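Local coordinates for protein phosphoglycerol transferase GacH (Streptococcus pyogenes MGAS5005, PDB 6DGM) that probably transfers glycerol phosphate onto the rhamnose polysaccharide of the streptococcal cell wall, through a manganese-binding domain of the sulfatase and alkaline phosphatase type, at residues N34-Q39 with S127-G132; E47-P52 with V265-D270. One frame throughout, in Å; residues are numbered along the deposited sequence.

Contact 1. Residues N34-Q39 with S127-G132; sequences NNIADQ and SEFYQG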
loop_
_atom_site.group_PDB
_atom_site.type_symbol
_atom_site.label_atom_id
_atom_site.label_comp_id
_atom_site.label_asym_id
_atom_site.label_seq_id
_atom_site.Cartn_x
_atom_site.Cartn_y
_atom_site.Cartn_z
ATOM N N ASN A 34 13.252 18.197 -0.177
ATOM C CA ASN A 34 12.907 17.726 1.157
ATOM C C ASN A 34 13.605 16.411 1.482
ATOM O O ASN A 34 14.178 15.748 0.612
ATOM C CB ASN A 34 11.386 17.572 1.284
ATOM C CG ASN A 34 10.656 18.893 1.110
ATOM O OD1 ASN A 34 11.178 19.945 1.462
ATOM N ND2 ASN A 34 9.448 18.840 0.558
ATOM N N ASN A 35 13.551 16.059 2.766
ATOM C CA ASN A 35 14.099 14.817 3.292
ATOM C C ASN A 35 12.957 13.951 3.794
ATOM O O ASN A 35 12.114 14.419 4.564
ATOM C CB ASN A 35 15.012 15.095 4.484
ATOM C CG ASN A 35 16.110 16.071 4.157
ATOM O OD1 ASN A 35 16.822 15.912 3.172
ATOM N ND2 ASN A 35 16.246 17.104 4.985
ATOM N N ILE A 36 12.947 12.680 3.387
ATOM C CA ILE A 36 11.861 11.784 3.777
ATOM C C ILE A 36 11.772 11.670 5.296
ATOM O O ILE A 36 10.674 11.633 5.865
ATOM C CB ILE A 36 12.045 10.421 3.096
ATOM C CG1 ILE A 36 10.772 9.579 3.221
ATOM C CG2 ILE A 36 13.237 9.693 3.684
ATOM C CD1 ILE A 36 9.576 10.216 2.542
ATOM N N ALA A 37 12.922 11.668 5.976
ATOM C CA ALA A 37 12.972 11.530 7.426
ATOM C C ALA A 37 12.457 12.761 8.165
ATOM O O ALA A 37 12.346 12.714 9.395
ATOM C CB ALA A 37 14.406 11.234 7.871
ATOM N N ASP A 38 12.137 13.844 7.459
ATOM C CA ASP A 38 11.475 14.998 8.057
ATOM C C ASP A 38 9.955 14.885 8.020
ATOM O O ASP A 38 9.267 15.759 8.546
ATOM C CB ASP A 38 11.875 16.292 7.341
ATOM C CG ASP A 38 13.323 16.659 7.537
ATOM O OD1 ASP A 38 13.930 16.264 8.557
ATOM O OD2 ASP A 38 13.842 17.378 6.667
ATOM N N GLN A 39 9.422 13.848 7.393
ATOM C CA GLN A 39 7.993 13.647 7.258
ATOM C C GLN A 39 7.586 12.470 8.136
ATOM O O GLN A 39 8.260 11.431 8.152
ATOM C CB GLN A 39 7.607 13.237 5.823
ATOM C CG GLN A 39 8.536 13.674 4.724
ATOM C CD GLN A 39 8.325 15.109 4.324
ATOM O OE1 GLN A 39 7.199 15.609 4.333
ATOM N NE2 GLN A 39 9.410 15.786 3.966
ATOM N N SER A 127 10.579 2.016 6.101
ATOM C CA SER A 127 10.668 2.236 7.537
ATOM C C SER A 127 12.097 2.407 8.035
ATOM O O SER A 127 12.292 2.951 9.132
ATOM C CB SER A 127 9.981 1.087 8.291
ATOM O OG SER A 127 10.648 -0.154 8.078
ATOM N N GLU A 128 13.102 1.976 7.257
ATOM C CA GLU A 128 14.474 2.024 7.748
ATOM C C GLU A 128 14.994 3.442 7.938
ATOM O O GLU A 128 15.992 3.632 8.643
ATOM C CB GLU A 128 15.431 1.251 6.830
ATOM C CG GLU A 128 15.727 1.920 5.501
ATOM C CD GLU A 128 16.695 1.103 4.637
ATOM O OE1 GLU A 128 17.852 0.885 5.063
ATOM O OE2 GLU A 128 16.298 0.696 3.540
ATOM N N PHE A 129 14.364 4.438 7.319
ATOM C CA PHE A 129 14.815 5.815 7.463
ATOM C C PHE A 129 14.348 6.457 8.760
ATOM O O PHE A 129 14.775 7.575 9.064
ATOM C CB PHE A 129 14.332 6.620 6.256
ATOM C CG PHE A 129 14.821 6.060 4.945
ATOM C CD1 PHE A 129 16.130 6.230 4.553
ATOM C CD2 PHE A 129 13.975 5.334 4.138
ATOM C CE1 PHE A 129 16.583 5.698 3.354
ATOM C CE2 PHE A 129 14.411 4.800 2.958
ATOM C CZ PHE A 129 15.714 4.981 2.557
ATOM N N TYR A 130 13.512 5.758 9.523
ATOM C CA TYR A 130 12.980 6.220 10.793
ATOM C C TYR A 130 13.675 5.480 11.926
ATOM O O TYR A 130 14.102 4.334 11.769
ATOM C CB TYR A 130 11.458 5.953 10.825
ATOM C CG TYR A 130 10.777 6.759 9.748
ATOM C CD1 TYR A 130 10.698 6.294 8.454
ATOM C CD2 TYR A 130 10.253 8.011 10.025
ATOM C CE1 TYR A 130 10.120 7.044 7.451
ATOM C CE2 TYR A 130 9.662 8.777 9.024
ATOM C CZ TYR A 130 9.598 8.283 7.739
ATOM O OH TYR A 130 9.020 9.030 6.728
ATOM N N GLN A 131 13.812 6.153 13.062
ATOM C CA GLN A 131 14.314 5.488 14.254
ATOM C C GLN A 131 13.407 4.317 14.612
ATOM O O GLN A 131 12.187 4.375 14.436
ATOM C CB GLN A 131 14.355 6.476 15.412
ATOM C CG GLN A 131 15.316 7.639 15.156
ATOM C CD GLN A 131 15.292 8.665 16.252
ATOM O OE1 GLN A 131 15.649 8.378 17.401
ATOM N NE2 GLN A 131 14.872 9.885 15.911
ATOM N N GLY A 132 14.011 3.244 15.121
ATOM C CA GLY A 132 13.234 2.100 15.541
ATOM C C GLY A 132 12.132 2.455 16.523
ATOM O O GLY A 132 11.006 1.952 16.416
#
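Two loops, each with a short 3-10 segment, lead into strands 40-46 and 135-139 of the central sheet, and Tyr130, just after one segment, reaches the backbone oxygens of Ile36 and Gln39. Its OH donates to Gln39 O at 2.9 Å, and the acceptor lies at the ring edge, in the plane of the ring. Seen from the carbonyl, the hydroxyl stands 32° out of the peptide plane. A tyrosine suits the place because its long, rigid ring carries a polar atom across to a main-chain oxygen of the other loop. With CG beside the backbone N and anti to the carbonyl carbon (chi1 -63°), the ring extends from its own loop and brings the OH to the carbonyl oxygens of Gln39 and Ile36. The approach to Ile36 O, 3.2 Å from the same OH, is close but not counted as a bond; that oxygen already accepts the turn bond from Gln39 N.

Beside this polar link lies an apolar one. Ile36 sends its CG2 branch to Phe129, 4.2 Å from CB, the two side chains crossing at about a right angle, while CG1 faces the tyrosine hydroxyl. The small CB of Ala37 lies 3.9 Å from Phe129 O, where the two loops come close. Within 34-39, Gln39 curls back so that NE2 donates to Asn35 O at 3.1 Å; Asp38 N reaches that oxygen from the opposite face of its plane. Asn35 ND2 in turn holds Asp38 OD2, bracing the turn.

Segment 34-39 follows helix 11-29. Helix 314-321 packs against Ile36 through Leu318 and Phe319, while Ser198 OG bonds Ala37 O just before strand 200-204, which runs between strands 40-46 and 135-139.

Contact 2. Residues E47-P52 with V265-D270; sequences ESLSDP and VVFYGD. With MN (manganese (II) ion), chain C; 1GP (sn-glycerol-1-phosphate), chain D.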
loop_
_atom_site.group_PDB
_atom_site.type_symbol
_atom_site.label_atom_id
_atom_site.label_comp_id
_atom_site.label_asym_id
_atom_site.label_seq_id
_atom_site.Cartn_x
_atom_site.Cartn_y
_atom_site.Cartn_z
ATOM N N GLU A 47 -8.786 -2.250 4.394
ATOM C CA GLU A 47 -9.184 -3.593 4.005
ATOM C C GLU A 47 -10.393 -3.581 3.090
ATOM O O GLU A 47 -11.443 -3.042 3.429
ATOM C CB GLU A 47 -9.494 -4.369 5.284
ATOM C CG GLU A 47 -10.049 -5.789 5.075
ATOM C CD GLU A 47 -9.144 -6.638 4.209
ATOM O OE1 GLU A 47 -9.597 -7.040 3.122
ATOM O OE2 GLU A 47 -7.997 -6.899 4.610
ATOM N N SER A 48 -10.231 -4.196 1.935
ATOM C CA SER A 48 -11.299 -4.440 0.976
ATOM C C SER A 48 -11.944 -3.173 0.432
ATOM O O SER A 48 -13.042 -3.246 -0.123
ATOM C CB SER A 48 -12.370 -5.366 1.574
ATOM O OG SER A 48 -11.863 -6.668 1.769
ATOM N N LEU A 49 -11.300 -2.014 0.523
ATOM C CA LEU A 49 -11.930 -0.781 0.066
ATOM C C LEU A 49 -11.791 -0.576 -1.444
ATOM O O LEU A 49 -10.687 -0.462 -1.980
ATOM C CB LEU A 49 -11.372 0.424 0.823
ATOM C CG LEU A 49 -12.076 1.730 0.425
ATOM C CD1 LEU A 49 -12.334 2.580 1.643
ATOM C CD2 LEU A 49 -11.283 2.505 -0.621
ATOM N N SER A 50 -12.923 -0.434 -2.120
ATOM C CA SER A 50 -12.899 -0.173 -3.551
ATOM C C SER A 50 -14.276 0.321 -3.970
ATOM O O SER A 50 -15.298 -0.287 -3.623
ATOM C CB SER A 50 -12.511 -1.437 -4.330
ATOM O OG SER A 50 -12.218 -1.127 -5.689
ATOM N N ASP A 51 -14.298 1.409 -4.728
ATOM C CA ASP A 51 -15.543 2.065 -5.079
ATOM C C ASP A 51 -16.422 1.122 -5.878
ATOM O O ASP A 51 -16.042 0.731 -6.983
ATOM C CB ASP A 51 -15.236 3.300 -5.920
ATOM C CG ASP A 51 -16.447 4.183 -6.143
ATOM O OD1 ASP A 51 -17.592 3.764 -5.865
ATOM O OD2 ASP A 51 -16.248 5.324 -6.610
ATOM N N PRO A 52 -17.600 0.748 -5.378
ATOM C CA PRO A 52 -18.473 -0.131 -6.173
ATOM C C PRO A 52 -18.960 0.490 -7.473
ATOM O O PRO A 52 -19.391 -0.243 -8.376
ATOM C CB PRO A 52 -19.631 -0.460 -5.221
ATOM C CG PRO A 52 -19.554 0.525 -4.109
ATOM C CD PRO A 52 -18.166 1.082 -4.057
ATOM N N VAL A 265 -0.121 10.576 4.225
ATOM C CA VAL A 265 -0.853 9.316 4.293
ATOM C C VAL A 265 -0.883 8.706 2.896
ATOM O O VAL A 265 -1.274 9.370 1.926
ATOM C CB VAL A 265 -2.294 9.533 4.785
ATOM C CG1 VAL A 265 -3.055 8.218 4.804
ATOM C CG2 VAL A 265 -2.325 10.201 6.171
ATOM N N VAL A 266 -0.481 7.442 2.800
ATOM C CA VAL A 266 -0.687 6.622 1.614
ATOM C C VAL A 266 -1.853 5.697 1.948
ATOM O O VAL A 266 -1.720 4.810 2.790
ATOM C CB VAL A 266 0.566 5.816 1.254
ATOM C CG1 VAL A 266 0.307 4.969 0.017
ATOM C CG2 VAL A 266 1.775 6.734 1.042
ATOM N N PHE A 267 -3.004 5.931 1.327
ATOM C CA PHE A 267 -4.253 5.253 1.647
ATOM C C PHE A 267 -4.655 4.428 0.439
ATOM O O PHE A 267 -4.693 4.945 -0.676
ATOM C CB PHE A 267 -5.324 6.322 1.908
ATOM C CG PHE A 267 -6.660 5.773 2.296
ATOM C CD1 PHE A 267 -7.557 5.368 1.321
ATOM C CD2 PHE A 267 -7.031 5.689 3.630
ATOM C CE1 PHE A 267 -8.798 4.866 1.663
ATOM C CE2 PHE A 267 -8.290 5.185 3.980
ATOM C CZ PHE A 267 -9.165 4.776 2.984
ATOM N N TYR A 268 -4.998 3.154 0.655
ATOM C CA TYR A 268 -5.332 2.309 -0.480
ATOM C C TYR A 268 -6.165 1.122 -0.024
ATOM O O TYR A 268 -6.001 0.624 1.092
ATOM C CB TYR A 268 -4.068 1.807 -1.215
ATOM C CG TYR A 268 -3.245 0.814 -0.418
ATOM C CD1 TYR A 268 -2.404 1.235 0.606
ATOM C CD2 TYR A 268 -3.303 -0.553 -0.703
ATOM C CE1 TYR A 268 -1.646 0.331 1.327
ATOM C CE2 TYR A 268 -2.546 -1.469 0.018
ATOM C CZ TYR A 268 -1.720 -1.022 1.021
ATOM O OH TYR A 268 -0.970 -1.940 1.716
ATOM N N GLY A 269 -7.045 0.665 -0.910
ATOM C CA GLY A 269 -7.668 -0.626 -0.703
ATOM C C GLY A 269 -6.765 -1.726 -1.230
ATOM O O GLY A 269 -6.142 -1.611 -2.292
ATOM N N ASP A 270 -6.690 -2.830 -0.476
ATOM C CA ASP A 270 -5.783 -3.911 -0.860
ATOM C C ASP A 270 -6.299 -4.730 -2.040
ATOM O O ASP A 270 -5.504 -5.211 -2.853
ATOM C CB ASP A 270 -5.416 -4.794 0.334
ATOM C CG ASP A 270 -6.626 -5.368 1.086
ATOM O OD1 ASP A 270 -7.769 -4.886 0.917
ATOM O OD2 ASP A 270 -6.430 -6.340 1.850
HETATM MN MN MN C . -7.596 -7.880 2.580
HETATM C C3 1GP D . -6.353 -10.485 8.836
HETATM O O3 1GP D . -5.165 -9.009 7.300
HETATM C C2 1GP D . -5.780 -10.305 7.447
HETATM O O2 1GP D . -5.346 -10.583 9.840
HETATM C C1 1GP D . -6.858 -10.489 6.389
HETATM O O1P 1GP D . -6.269 -10.628 5.092
HETATM O O2P 1GP D . -8.121 -9.950 3.308
HETATM O O3P 1GP D . -6.193 -11.685 2.862
HETATM O O4P 1GP D . -8.114 -12.242 4.435
HETATM P P 1GP D . -7.215 -11.103 3.864
#
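Glu47 and Asp270 converge on one manganese ion, and the ion explains why two carboxylates can lie so close. Glu47 OE2 and Asp270 OD2 are 3.2 Å apart, their planes turned 76° from each other; the positive charge between them probably offsets their repulsion. Glu47 grips the metal with both oxygens, OE1 at 2.2 Å from the manganese, whereas Asp270 uses OD2 alone, at 2.1 Å. This leaves Asp270 OD1 to accept from Ser48 N at 2.8 Å, a nearly straight bond (166°) on its syn side. Glutamate suits its site because its longer chain, bent at chi2 (55°), folds back from a CB that points away. Ser48 OG, on the anti lone pair of Glu47 OE1, steadies that carboxylate as a second-shell group.

The tightest backbone approach is at Gly269, whose CA-H points straight at Leu49 O, 3.3 Å from CA; glycine suits the spot, as its bare CA lets this carbonyl, which has no other partner, come so close. Packing is looser beyond it: Leu49 CD1 meets the edge of the Phe267 ring at CZ, 4.1 Å away, beside helix 229-257, where Thr245 touches Leu49 and Thr249 touches Phe267. The metal side, by contrast, faces the ligand pocket, where sn-glycerol-1-phosphate binds manganese through O2P.

Thr89 and His271 complete the protein ligands of the ion. Carboxylates at the C-terminal ends of neighbouring parallel strands, 40-46 and 263-269, holding a metal against a phosphate, are characteristic of the alkaline phosphatase superfamily and of its lipoteichoic acid synthase relatives.

Contact 1 and contact 2 lie at different ends of the same central mixed sheet, in the C-terminal sulfatase-family domain of a longer membrane protein, with centres 24 Å apart and nearest atoms about 8 Å apart. Strand 40-46 connects them directly: 34-39 leads into its start and 47-52 leaves its end, beside the parallel strand 263-269. Along the chain the segments alternate, 34-39, 47-52, 127-132, 265-270, so the two contacts interlock in sequence without touching. Contact 2 supplies half of the protein ligands of the metal site; contact 1 joins loops at the strand starts, farther out. The same strand thus runs from a loop junction to the manganese and glycerol phosphate pocket.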